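Local atomic coordinates of BamaA.19900.a (Balamuthia mandrillaris, PDB entry 6VZZ), a protein that binds beta-D-glucose and, as a glucokinase of the actin-like ATPase superfamily, probably phosphorylates it with ATP to glucose 6-phosphate. Residues H185-A190 against I197-S202; K294-S299 against N343-Q348; L323-Q328 against K363-D368; L333-N338 against F372-P377. All coordinates share one frame; numbering follows the deposited sequence.

Contact 1. Residues H185-A190 against I197-S202; sequences HYLVLA and IATLLS
His185 reaches over to Leu200, Leu201 and Ser202 where two antiparallel strands come to their shared end. Its CB lies 3.5 Å from Leu200 O, and chi1 of -44° swings CG to the side of its own backbone N, bringing the ring alongside the partner strand. ND1 then accepts from Ser202 N at 3.0 Å, an almost straight bond lying 7° out of the ring plane. CE1 is 3.3 Å from Ser202 O, which stands off the ring plane. Leu201 CD2 sits over one face of the ring, 4.2 Å from its centroid, as a CH-pi contact, and Met215 of the second subunit packs nearby. Further along, Tyr186 pairs with Leu200 and Val188 with Ala198, each through two backbone hydrogen bonds. Between them Leu187 faces Thr199 and Leu189 faces Ile197 as non-hydrogen-bonded pairs; Leu187 CD1 touches Ile197 CG2 at 3.8 Å. These four side chains pack toward helix 303-327, whereas Val188, Ala198 and Leu200 meet helix 146-159. A beta hairpin with helices against both faces is what one expects in the central mixed sheet of a domain of the actin-like ATPase fold.

Contact 2. Residues K294-S299 against N343-Q348; sequences KNATNS and NLFLEQ
Thr297 and Phe345 bring the two backbones nearest, with 5.3 Å between their CA atoms. A type I beta turn, Asn295 to Asn298, carries the chain out of helix 289-295 and lies against the side of the short helix 343-348. Lys294 O takes two bonds from Thr297, one from its N and one from OG1 at 2.8 Å, so that both Thr297 groups hold one carbonyl. That second bond follows from a chi1 of 63°, which tucks OG1 between the backbone N and the carbonyl carbon and leaves CG2 to face the helix. There CG2 meets Leu344 CD2 at 4.0 Å, the two side chains crossing at about a right angle, and also brushes Phe345 CB. The Phe345 ring turns its CD1-CE1 edge to Ala296: Ala296 O lies in the ring plane, 3.8 Å from Phe345 CD1, and Ala296 CB is 3.9 Å from the same atom. Met309 of helix 303-327 touches both Ala296 and Phe345, so this inner end is buried. On the solvent side Gln348, extended beyond CG, lays its amide across Thr297. NE2 donates to Thr297 O at 3.1 Å, bent to 151°, while OE1 stands 3.3 Å from Thr297 CA.

Contact 3. Residues L323-Q328 against K363-D368; sequences LCIGLQ and KAWIED
The methyl CG2 of Ile366 is the bump here, and the hollow it fills lies between Cys324 and Ile325 on the last turns of helix 303-327. It rests 3.8 Å from Ile325 CG1 and 4.0 Å from Cys324 CB. A chi1 of 52° places CG1 of Ile366 between its own N and carbonyl carbon, which leaves CG2, anti to the carbonyl carbon, to face Cys324 and Ile325. Phe357 of helix 350-357 touches Cys324 and Ile366 as well. Ile325 turns its other branch, CG2, to the indole of Trp365, a looser meeting at 4.5 Å from CE3. Here helix 303-327, which lies on the six-stranded sheet of the glucokinase fold, packs its end against the short, weakly bonded helix 363-366 that leads toward strand 370-374. Gln328, the first residue beyond the long helix, has positive phi and a side chain bent at chi2, so it doubles back on the helix end. NE2 gives Ile325 O a nearly straight 2.8 Å bond that lands on a lone pair. So held, the amide stands almost perpendicular to the indole, with NE2 3.9 Å from Trp365 CE3. The indole also meets the second subunit, with Arg104 of that subunit in a cation-pi contact and its His221 edge-to-face, and borders a bound glucose, about 4 Å from the nearest Trp365 side-chain atom, in a site probably formed by that subunit, to which its His221 and Thr115 belong.

Contact 4. Residues L333-N338 against F372-P377; sequences LLAGDN and FTQTKP
Leu333 to Ala335 runs parallel to Phe372 to Gln374 as neighbours in a beta-alpha-beta crossover, the two short axes 4.5 Å apart and only 13° from aligned. Leu334 supplies both backbone links, its N donating to Phe372 O at 2.8 Å and its O accepting from Gln374 N at 2.9 Å. Leu333 and Phe372 share one face of the sheet, the isobutyl group crossing the ring obliquely with Leu333 CG 4.1 Å from Phe372 CD2. On the other face Leu334 CB lies 3.6 Å from Thr373 OG1, a hydroxyl that is bonded to Asn343. Past the last pair the strands part, and the Gln374 side chain spans the gap. With CG anti to the backbone N (chi1 -172°) and the chain extended beyond it, the amide reaches the bend at Gly336. OE1 accepts from Gly336 N at 2.9 Å, the donor sitting 47° out of the amide's carbonyl plane. NE2 turns the other way and gives Lys376 O a nearly straight bond, with Val378 O as another acceptor, so the two ends of one amide join the loop after each strand. Asp337 closes the far end: its carboxylate crosses Pro377 at about a right angle, Asp337 CG 4.0 Å from Pro377 CB, while OD1 accepts from Val378 N. In the six-stranded sheet the pair lies inside, with strand 186-191 next to Leu333-Ala335 and strand 167-171 next to Phe372-Gln374; helix 146-159 packs on the Leu333 side and helix 343-348 on that of Leu334.

Overall arrangement
Contact 1 comes first along the chain and closes the shortest loop, the hairpin of strands 186-191 and 195-201. The other three interlock: contact 2 opens at 294-299, contact 3 at 323-328 and contact 4 at 333-338, and they close in the same order, so each crosses the other two and none is nested. Contact 4 completes a beta-alpha-beta crossover; its strand 331-335 hydrogen-bonds to strand 186-191 and so extends contact 1 across the sheet. Contact 3 packs under the hairpin through Leu323 and Leu327 and reaches the second subunit. Contact 2 is joined to contact 4 by Asn343, which bonds to Thr373 and Gln374.

Contact 1. Residues H185-A190 against I197-S202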
loop_
_atom_site.group_PDB
_atom_site.type_symbol
_atom_site.label_atom_id
_atom_site.label_comp_id
_atom_site.label_asym_id
_atom_site.label_seq_id
_atom_site.Cartn_x
_atom_site.Cartn_y
_atom_site.Cartn_z
ATOM N N HIS A 185 11.684 -3.223 -3.781
ATOM C CA HIS A 185 10.939 -2.880 -2.578
ATOM C C HIS A 185 10.905 -4.062 -1.635
ATOM O O HIS A 185 10.868 -5.216 -2.064
ATOM C CB HIS A 185 9.505 -2.459 -2.884
ATOM C CG HIS A 185 9.385 -1.525 -4.039
ATOM N ND1 HIS A 185 10.170 -0.400 -4.171
ATOM C CD2 HIS A 185 8.568 -1.546 -5.115
ATOM C CE1 HIS A 185 9.844 0.231 -5.284
ATOM N NE2 HIS A 185 8.882 -0.448 -5.879
ATOM N N TYR A 186 10.883 -3.764 -0.340
ATOM C CA TYR A 186 10.755 -4.789 0.683
ATOM C C TYR A 186 9.710 -4.342 1.689
ATOM O O TYR A 186 9.702 -3.180 2.111
ATOM C CB TYR A 186 12.097 -5.069 1.367
ATOM C CG TYR A 186 13.080 -5.801 0.474
ATOM C CD1 TYR A 186 13.139 -7.187 0.467
ATOM C CD2 TYR A 186 13.934 -5.104 -0.383
ATOM C CE1 TYR A 186 14.021 -7.868 -0.352
ATOM C CE2 TYR A 186 14.825 -5.777 -1.209
ATOM C CZ TYR A 186 14.859 -7.165 -1.183
ATOM O OH TYR A 186 15.733 -7.851 -1.991
ATOM N N LEU A 187 8.808 -5.255 2.035
ATOM C CA LEU A 187 7.797 -5.018 3.052
ATOM C C LEU A 187 8.354 -5.422 4.412
ATOM O O LEU A 187 8.970 -6.481 4.550
ATOM C CB LEU A 187 6.533 -5.818 2.725
ATOM C CG LEU A 187 5.291 -5.746 3.610
ATOM C CD1 LEU A 187 4.679 -4.363 3.599
ATOM C CD2 LEU A 187 4.266 -6.773 3.156
ATOM N N VAL A 188 8.162 -4.569 5.413
ATOM C CA VAL A 188 8.578 -4.870 6.782
ATOM C C VAL A 188 7.337 -4.917 7.666
ATOM O O VAL A 188 6.521 -3.988 7.645
ATOM C CB VAL A 188 9.592 -3.843 7.317
ATOM C CG1 VAL A 188 9.951 -4.162 8.759
ATOM C CG2 VAL A 188 10.834 -3.804 6.439
ATOM N N LEU A 189 7.196 -6.000 8.434
ATOM C CA LEU A 189 6.087 -6.209 9.363
ATOM C C LEU A 189 6.637 -6.539 10.743
ATOM O O LEU A 189 7.639 -7.253 10.861
ATOM C CB LEU A 189 5.152 -7.360 8.920
ATOM C CG LEU A 189 4.567 -7.375 7.506
ATOM C CD1 LEU A 189 5.531 -8.013 6.526
ATOM C CD2 LEU A 189 3.250 -8.102 7.494
ATOM N N ALA A 190 5.963 -6.049 11.786
ATOM C CA ALA A 190 6.325 -6.392 13.155
ATOM C C ALA A 190 5.065 -6.595 13.977
ATOM O O ALA A 190 4.202 -5.711 14.017
ATOM C CB ALA A 190 7.205 -5.318 13.803
ATOM N N ILE A 197 3.616 -1.921 10.049
ATOM C CA ILE A 197 3.906 -2.176 8.641
ATOM C C ILE A 197 4.515 -0.931 8.003
ATOM O O ILE A 197 3.955 0.166 8.105
ATOM C CB ILE A 197 2.640 -2.609 7.878
ATOM C CG1 ILE A 197 2.206 -4.009 8.322
ATOM C CG2 ILE A 197 2.894 -2.573 6.385
ATOM C CD1 ILE A 197 0.940 -4.469 7.710
ATOM N N ALA A 198 5.653 -1.107 7.332
ATOM C CA ALA A 198 6.280 -0.068 6.529
ATOM C C ALA A 198 6.912 -0.728 5.307
ATOM O O ALA A 198 6.946 -1.957 5.193
ATOM C CB ALA A 198 7.313 0.714 7.345
ATOM N N THR A 199 7.415 0.082 4.376
ATOM C CA THR A 199 8.000 -0.457 3.153
ATOM C C THR A 199 9.303 0.255 2.828
ATOM O O THR A 199 9.359 1.488 2.823
ATOM C CB THR A 199 7.043 -0.322 1.959
ATOM O OG1 THR A 199 5.808 -0.976 2.259
ATOM C CG2 THR A 199 7.648 -0.960 0.700
ATOM N N LEU A 200 10.343 -0.528 2.545
ATOM C CA LEU A 200 11.588 -0.011 1.988
ATOM C C LEU A 200 11.422 0.095 0.477
ATOM O O LEU A 200 11.184 -0.913 -0.190
ATOM C CB LEU A 200 12.759 -0.926 2.352
ATOM C CG LEU A 200 13.260 -0.905 3.804
ATOM C CD1 LEU A 200 14.062 -2.149 4.140
ATOM C CD2 LEU A 200 14.102 0.342 4.061
ATOM N N LEU A 201 11.536 1.305 -0.058
ATOM C CA LEU A 201 11.246 1.581 -1.459
ATOM C C LEU A 201 12.528 1.808 -2.249
ATOM O O LEU A 201 13.462 2.459 -1.768
ATOM C CB LEU A 201 10.352 2.819 -1.602
ATOM C CG LEU A 201 8.949 2.790 -0.997
ATOM C CD1 LEU A 201 8.277 4.140 -1.126
ATOM C CD2 LEU A 201 8.134 1.735 -1.687
ATOM N N SER A 202 12.551 1.293 -3.476
ATOM C CA SER A 202 13.586 1.588 -4.466
ATOM C C SER A 202 12.911 2.140 -5.719
ATOM O O SER A 202 12.644 1.391 -6.662
ATOM C CB SER A 202 14.412 0.340 -4.805
ATOM O OG SER A 202 15.484 0.178 -3.896
#

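Contact 2. Residues K294-S299 against N343-Q348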
loop_
_atom_site.group_PDB
_atom_site.type_symbol
_atom_site.label_atom_id
_atom_site.label_comp_id
_atom_site.label_asym_id
_atom_site.label_seq_id
_atom_site.Cartn_x
_atom_site.Cartn_y
_atom_site.Cartn_z
ATOM N N LYS A 294 4.126 -19.180 23.851
ATOM C CA LYS A 294 5.052 -20.241 24.244
ATOM C C LYS A 294 4.345 -21.590 24.286
ATOM O O LYS A 294 4.805 -22.565 23.680
ATOM C CB LYS A 294 5.693 -19.926 25.598
ATOM N N ASN A 295 3.205 -21.654 24.988
ATOM C CA ASN A 295 2.418 -22.884 25.055
ATOM C C ASN A 295 2.126 -23.462 23.682
ATOM O O ASN A 295 1.990 -24.682 23.541
ATOM C CB ASN A 295 1.095 -22.626 25.775
ATOM C CG ASN A 295 1.209 -22.754 27.277
ATOM O OD1 ASN A 295 2.291 -22.986 27.819
ATOM N ND2 ASN A 295 0.082 -22.604 27.961
ATOM N N ALA A 296 2.019 -22.606 22.661
ATOM C CA ALA A 296 1.617 -23.056 21.334
ATOM C C ALA A 296 2.677 -23.911 20.648
ATOM O O ALA A 296 2.336 -24.671 19.732
ATOM C CB ALA A 296 1.273 -21.852 20.457
ATOM N N THR A 297 3.947 -23.810 21.065
ATOM C CA THR A 297 5.011 -24.623 20.478
ATOM C C THR A 297 4.964 -26.067 20.932
ATOM O O THR A 297 5.849 -26.841 20.556
ATOM C CB THR A 297 6.393 -24.042 20.801
ATOM O OG1 THR A 297 6.612 -24.053 22.216
ATOM C CG2 THR A 297 6.520 -22.614 20.272
ATOM N N ASN A 298 3.975 -26.445 21.736
ATOM C CA ASN A 298 3.720 -27.832 22.104
ATOM C C ASN A 298 2.321 -28.151 21.589
ATOM O O ASN A 298 1.325 -27.913 22.275
ATOM C CB ASN A 298 3.836 -28.047 23.601
ATOM C CG ASN A 298 3.861 -29.513 23.971
ATOM O OD1 ASN A 298 3.252 -30.348 23.299
ATOM N ND2 ASN A 298 4.575 -29.836 25.042
ATOM N N SER A 299 2.259 -28.701 20.374
ATOM C CA SER A 299 0.980 -28.893 19.700
ATOM C C SER A 299 0.077 -29.873 20.453
ATOM O O SER A 299 -1.132 -29.640 20.580
ATOM C CB SER A 299 1.234 -29.366 18.268
ATOM O OG SER A 299 0.023 -29.564 17.565
ATOM N N ASN A 343 9.660 -17.695 16.028
ATOM C CA ASN A 343 10.127 -18.344 14.807
ATOM C C ASN A 343 10.037 -19.860 14.900
ATOM O O ASN A 343 9.836 -20.525 13.880
ATOM C CB ASN A 343 11.565 -17.938 14.494
ATOM C CG ASN A 343 11.683 -16.494 14.091
ATOM O OD1 ASN A 343 10.820 -15.953 13.391
ATOM N ND2 ASN A 343 12.754 -15.849 14.536
ATOM N N LEU A 344 10.201 -20.424 16.100
ATOM C CA LEU A 344 10.064 -21.867 16.250
ATOM C C LEU A 344 8.650 -22.305 15.906
ATOM O O LEU A 344 8.455 -23.252 15.135
ATOM C CB LEU A 344 10.432 -22.298 17.664
ATOM C CG LEU A 344 10.077 -23.747 18.014
ATOM C CD1 LEU A 344 10.930 -24.752 17.244
ATOM C CD2 LEU A 344 10.172 -23.989 19.518
ATOM N N PHE A 345 7.646 -21.611 16.454
ATOM C CA PHE A 345 6.268 -21.926 16.090
ATOM C C PHE A 345 6.078 -21.838 14.586
ATOM O O PHE A 345 5.407 -22.685 13.983
ATOM C CB PHE A 345 5.281 -20.990 16.787
ATOM C CG PHE A 345 3.858 -21.226 16.379
ATOM C CD1 PHE A 345 3.080 -22.163 17.045
ATOM C CD2 PHE A 345 3.306 -20.548 15.302
ATOM C CE1 PHE A 345 1.771 -22.409 16.656
ATOM C CE2 PHE A 345 1.994 -20.795 14.904
ATOM C CZ PHE A 345 1.229 -21.726 15.582
ATOM N N LEU A 346 6.678 -20.824 13.969
ATOM C CA LEU A 346 6.540 -20.611 12.535
ATOM C C LEU A 346 7.080 -21.802 11.740
ATOM O O LEU A 346 6.446 -22.260 10.781
ATOM C CB LEU A 346 7.264 -19.318 12.181
ATOM C CG LEU A 346 6.849 -18.407 11.043
ATOM C CD1 LEU A 346 7.574 -17.075 11.199
ATOM C CD2 LEU A 346 7.212 -19.060 9.718
ATOM N N GLU A 347 8.232 -22.338 12.144
ATOM C CA GLU A 347 8.796 -23.488 11.443
ATOM C C GLU A 347 8.040 -24.779 11.741
ATOM O O GLU A 347 7.978 -25.666 10.879
ATOM C CB GLU A 347 10.274 -23.654 11.795
ATOM C CG GLU A 347 11.178 -22.633 11.118
ATOM C CD GLU A 347 11.302 -22.857 9.617
ATOM O OE1 GLU A 347 10.805 -23.885 9.113
ATOM O OE2 GLU A 347 11.906 -22.003 8.937
ATOM N N GLN A 348 7.471 -24.917 12.942
ATOM C CA GLN A 348 6.680 -26.115 13.215
ATOM C C GLN A 348 5.427 -26.166 12.356
ATOM O O GLN A 348 4.908 -27.252 12.087
ATOM C CB GLN A 348 6.281 -26.192 14.684
ATOM C CG GLN A 348 7.421 -26.264 15.658
ATOM C CD GLN A 348 6.949 -26.081 17.089
ATOM O OE1 GLN A 348 5.989 -25.347 17.359
ATOM N NE2 GLN A 348 7.613 -26.759 18.015
#

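Contact 3. Residues L323-Q328 against K363-D368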
loop_
_atom_site.group_PDB
_atom_site.type_symbol
_atom_site.label_atom_id
_atom_site.label_comp_id
_atom_site.label_asym_id
_atom_site.label_seq_id
_atom_site.Cartn_x
_atom_site.Cartn_y
_atom_site.Cartn_z
ATOM N N LEU A 323 -0.461 -7.458 0.683
ATOM C CA LEU A 323 0.417 -6.307 0.518
ATOM C C LEU A 323 1.538 -6.606 -0.473
ATOM O O LEU A 323 1.966 -5.716 -1.216
ATOM C CB LEU A 323 0.988 -5.880 1.867
ATOM C CG LEU A 323 0.000 -5.303 2.883
ATOM C CD1 LEU A 323 0.726 -5.029 4.174
ATOM C CD2 LEU A 323 -0.650 -4.033 2.365
ATOM N N CYS A 324 2.030 -7.849 -0.501
ATOM C CA CYS A 324 3.026 -8.217 -1.503
ATOM C C CYS A 324 2.480 -8.012 -2.911
ATOM O O CYS A 324 3.187 -7.525 -3.801
ATOM C CB CYS A 324 3.467 -9.674 -1.310
ATOM S SG CYS A 324 4.615 -9.961 0.070
ATOM N N ILE A 325 1.218 -8.369 -3.123
ATOM C CA ILE A 325 0.596 -8.205 -4.430
ATOM C C ILE A 325 0.406 -6.730 -4.745
ATOM O O ILE A 325 0.810 -6.249 -5.809
ATOM C CB ILE A 325 -0.737 -8.972 -4.469
ATOM C CG1 ILE A 325 -0.457 -10.476 -4.525
ATOM C CG2 ILE A 325 -1.610 -8.499 -5.628
ATOM C CD1 ILE A 325 -1.663 -11.317 -4.339
ATOM N N GLY A 326 -0.194 -5.985 -3.814
ATOM C CA GLY A 326 -0.475 -4.583 -4.069
ATOM C C GLY A 326 0.780 -3.741 -4.208
ATOM O O GLY A 326 0.870 -2.889 -5.100
ATOM N N LEU A 327 1.763 -3.962 -3.337
ATOM C CA LEU A 327 2.981 -3.166 -3.340
ATOM C C LEU A 327 4.037 -3.685 -4.306
ATOM O O LEU A 327 4.998 -2.964 -4.589
ATOM C CB LEU A 327 3.567 -3.092 -1.924
ATOM C CG LEU A 327 2.641 -2.352 -0.947
ATOM C CD1 LEU A 327 3.227 -2.305 0.461
ATOM C CD2 LEU A 327 2.329 -0.939 -1.448
ATOM N N GLN A 328 3.879 -4.900 -4.829
ATOM C CA GLN A 328 4.833 -5.473 -5.778
ATOM C C GLN A 328 6.245 -5.481 -5.200
ATOM O O GLN A 328 7.213 -5.095 -5.858
ATOM C CB GLN A 328 4.800 -4.729 -7.114
ATOM C CG GLN A 328 3.574 -4.990 -7.946
ATOM C CD GLN A 328 3.480 -6.439 -8.413
ATOM O OE1 GLN A 328 4.224 -6.866 -9.296
ATOM N NE2 GLN A 328 2.558 -7.198 -7.825
ATOM N N LYS A 363 -1.376 -16.329 -7.339
ATOM C CA LYS A 363 -0.294 -16.927 -6.563
ATOM C C LYS A 363 0.994 -16.998 -7.370
ATOM O O LYS A 363 2.087 -16.900 -6.800
ATOM C CB LYS A 363 -0.703 -18.310 -6.052
ATOM C CG LYS A 363 -0.439 -19.454 -6.978
ATOM C CD LYS A 363 -1.050 -20.730 -6.422
ATOM C CE LYS A 363 -2.577 -20.725 -6.562
ATOM N NZ LYS A 363 -3.245 -21.545 -5.501
ATOM N N ALA A 364 0.886 -17.116 -8.694
ATOM C CA ALA A 364 2.071 -17.101 -9.541
ATOM C C ALA A 364 2.889 -15.825 -9.354
ATOM O O ALA A 364 4.118 -15.853 -9.496
ATOM C CB ALA A 364 1.666 -17.270 -11.005
ATOM N N TRP A 365 2.234 -14.705 -9.010
ATOM C CA TRP A 365 2.950 -13.438 -8.862
ATOM C C TRP A 365 3.827 -13.411 -7.619
ATOM O O TRP A 365 4.822 -12.684 -7.588
ATOM C CB TRP A 365 1.976 -12.258 -8.796
ATOM C CG TRP A 365 1.214 -11.983 -10.044
ATOM C CD1 TRP A 365 1.155 -12.763 -11.156
ATOM C CD2 TRP A 365 0.397 -10.838 -10.313
ATOM N NE1 TRP A 365 0.345 -12.185 -12.100
ATOM C CE2 TRP A 365 -0.134 -11.001 -11.612
ATOM C CE3 TRP A 365 0.066 -9.690 -9.585
ATOM C CZ2 TRP A 365 -0.978 -10.056 -12.205
ATOM C CZ3 TRP A 365 -0.778 -8.751 -10.171
ATOM C CH2 TRP A 365 -1.289 -8.941 -11.473
ATOM N N ILE A 366 3.476 -14.157 -6.576
ATOM C CA ILE A 366 4.228 -14.101 -5.330
ATOM C C ILE A 366 5.052 -15.362 -5.096
ATOM O O ILE A 366 5.633 -15.518 -4.020
ATOM C CB ILE A 366 3.310 -13.815 -4.134
ATOM C CG1 ILE A 366 2.126 -14.790 -4.117
ATOM C CG2 ILE A 366 2.838 -12.366 -4.179
ATOM C CD1 ILE A 366 1.189 -14.611 -2.928
ATOM N N GLU A 367 5.146 -16.251 -6.089
ATOM C CA GLU A 367 5.916 -17.481 -5.915
ATOM C C GLU A 367 7.383 -17.201 -5.583
ATOM O O GLU A 367 8.006 -17.970 -4.842
ATOM C CB GLU A 367 5.803 -18.353 -7.169
ATOM N N ASP A 368 7.943 -16.098 -6.081
ATOM C CA ASP A 368 9.369 -15.816 -5.938
ATOM C C ASP A 368 9.652 -14.685 -4.945
ATOM O O ASP A 368 10.676 -14.000 -5.038
ATOM C CB ASP A 368 9.979 -15.511 -7.307
ATOM C CG ASP A 368 10.055 -16.756 -8.199
ATOM O OD1 ASP A 368 10.554 -17.806 -7.718
ATOM O OD2 ASP A 368 9.608 -16.689 -9.374
#

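Contact 4. Residues L333-N338 against F372-P377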
loop_
_atom_site.group_PDB
_atom_site.type_symbol
_atom_site.label_atom_id
_atom_site.label_comp_id
_atom_site.label_asym_id
_atom_site.label_seq_id
_atom_site.Cartn_x
_atom_site.Cartn_y
_atom_site.Cartn_z
ATOM N N LEU A 333 10.181 -8.820 5.472
ATOM C CA LEU A 333 10.943 -9.063 6.689
ATOM C C LEU A 333 9.988 -9.057 7.872
ATOM O O LEU A 333 9.273 -8.073 8.085
ATOM C CB LEU A 333 12.029 -8.000 6.873
ATOM C CG LEU A 333 13.219 -7.997 5.904
ATOM C CD1 LEU A 333 12.874 -7.447 4.524
ATOM C CD2 LEU A 333 14.348 -7.210 6.520
ATOM N N LEU A 334 9.959 -10.157 8.623
ATOM C CA LEU A 334 9.259 -10.204 9.905
ATOM C C LEU A 334 10.226 -9.739 10.987
ATOM O O LEU A 334 11.257 -10.380 11.219
ATOM C CB LEU A 334 8.744 -11.615 10.204
ATOM C CG LEU A 334 7.797 -12.204 9.143
ATOM C CD1 LEU A 334 7.355 -13.626 9.478
ATOM C CD2 LEU A 334 6.591 -11.299 8.978
ATOM N N ALA A 335 9.912 -8.617 11.627
ATOM C CA ALA A 335 10.853 -7.950 12.512
ATOM C C ALA A 335 10.258 -7.790 13.903
ATOM O O ALA A 335 9.064 -8.006 14.125
ATOM C CB ALA A 335 11.258 -6.584 11.950
ATOM N N GLY A 336 11.113 -7.397 14.832
ATOM C CA GLY A 336 10.795 -7.181 16.227
ATOM C C GLY A 336 11.440 -8.241 17.101
ATOM O O GLY A 336 11.708 -9.366 16.663
ATOM N N ASP A 337 11.705 -7.875 18.360
ATOM C CA ASP A 337 12.270 -8.850 19.290
ATOM C C ASP A 337 11.250 -9.920 19.657
ATOM O O ASP A 337 11.623 -11.054 19.974
ATOM C CB ASP A 337 12.798 -8.157 20.546
ATOM C CG ASP A 337 14.093 -7.379 20.291
ATOM O OD1 ASP A 337 14.607 -7.414 19.153
ATOM O OD2 ASP A 337 14.600 -6.730 21.233
ATOM N N ASN A 338 9.963 -9.590 19.599
ATOM C CA ASN A 338 8.950 -10.604 19.849
ATOM C C ASN A 338 8.963 -11.687 18.780
ATOM O O ASN A 338 8.661 -12.852 19.077
ATOM C CB ASN A 338 7.571 -9.961 19.916
ATOM C CG ASN A 338 6.578 -10.822 20.630
ATOM O OD1 ASN A 338 6.848 -11.329 21.725
ATOM N ND2 ASN A 338 5.419 -11.018 20.007
ATOM N N PHE A 372 12.158 -13.117 5.086
ATOM C CA PHE A 372 13.181 -13.138 6.116
ATOM C C PHE A 372 12.503 -12.940 7.457
ATOM O O PHE A 372 11.428 -12.338 7.543
ATOM C CB PHE A 372 14.248 -12.052 5.903
ATOM C CG PHE A 372 14.846 -12.054 4.529
ATOM C CD1 PHE A 372 15.813 -12.975 4.185
ATOM C CD2 PHE A 372 14.440 -11.140 3.582
ATOM C CE1 PHE A 372 16.370 -12.987 2.922
ATOM C CE2 PHE A 372 14.988 -11.148 2.312
ATOM C CZ PHE A 372 15.959 -12.080 1.980
ATOM N N THR A 373 13.121 -13.462 8.504
ATOM C CA THR A 373 12.582 -13.259 9.834
ATOM C C THR A 373 13.738 -12.971 10.780
ATOM O O THR A 373 14.835 -13.518 10.626
ATOM C CB THR A 373 11.745 -14.472 10.288
ATOM O OG1 THR A 373 10.965 -14.118 11.437
ATOM C CG2 THR A 373 12.633 -15.681 10.605
ATOM N N GLN A 374 13.502 -12.068 11.723
ATOM C CA GLN A 374 14.545 -11.667 12.653
ATOM C C GLN A 374 14.804 -12.792 13.646
ATOM O O GLN A 374 13.865 -13.360 14.211
ATOM C CB GLN A 374 14.134 -10.384 13.374
ATOM C CG GLN A 374 15.221 -9.768 14.229
ATOM C CD GLN A 374 14.787 -8.458 14.876
ATOM O OE1 GLN A 374 13.936 -7.737 14.352
ATOM N NE2 GLN A 374 15.369 -8.152 16.022
ATOM N N THR A 375 16.084 -13.110 13.864
ATOM C CA THR A 375 16.474 -14.261 14.664
ATOM C C THR A 375 17.259 -13.923 15.919
ATOM O O THR A 375 17.365 -14.781 16.800
ATOM C CB THR A 375 17.318 -15.230 13.831
ATOM O OG1 THR A 375 18.399 -14.507 13.233
ATOM C CG2 THR A 375 16.472 -15.881 12.732
ATOM N N LYS A 376 17.831 -12.726 16.020
ATOM C CA LYS A 376 18.502 -12.333 17.245
ATOM C C LYS A 376 17.864 -11.055 17.778
ATOM O O LYS A 376 17.484 -10.181 16.991
ATOM C CB LYS A 376 20.011 -12.124 17.016
ATOM N N PRO A 377 17.686 -10.935 19.091
ATOM C CA PRO A 377 17.123 -9.697 19.642
ATOM C C PRO A 377 18.035 -8.525 19.326
ATOM O O PRO A 377 19.238 -8.567 19.583
ATOM C CB PRO A 377 17.055 -9.966 21.152
ATOM C CG PRO A 377 17.228 -11.422 21.312
ATOM C CD PRO A 377 18.053 -11.887 20.149
#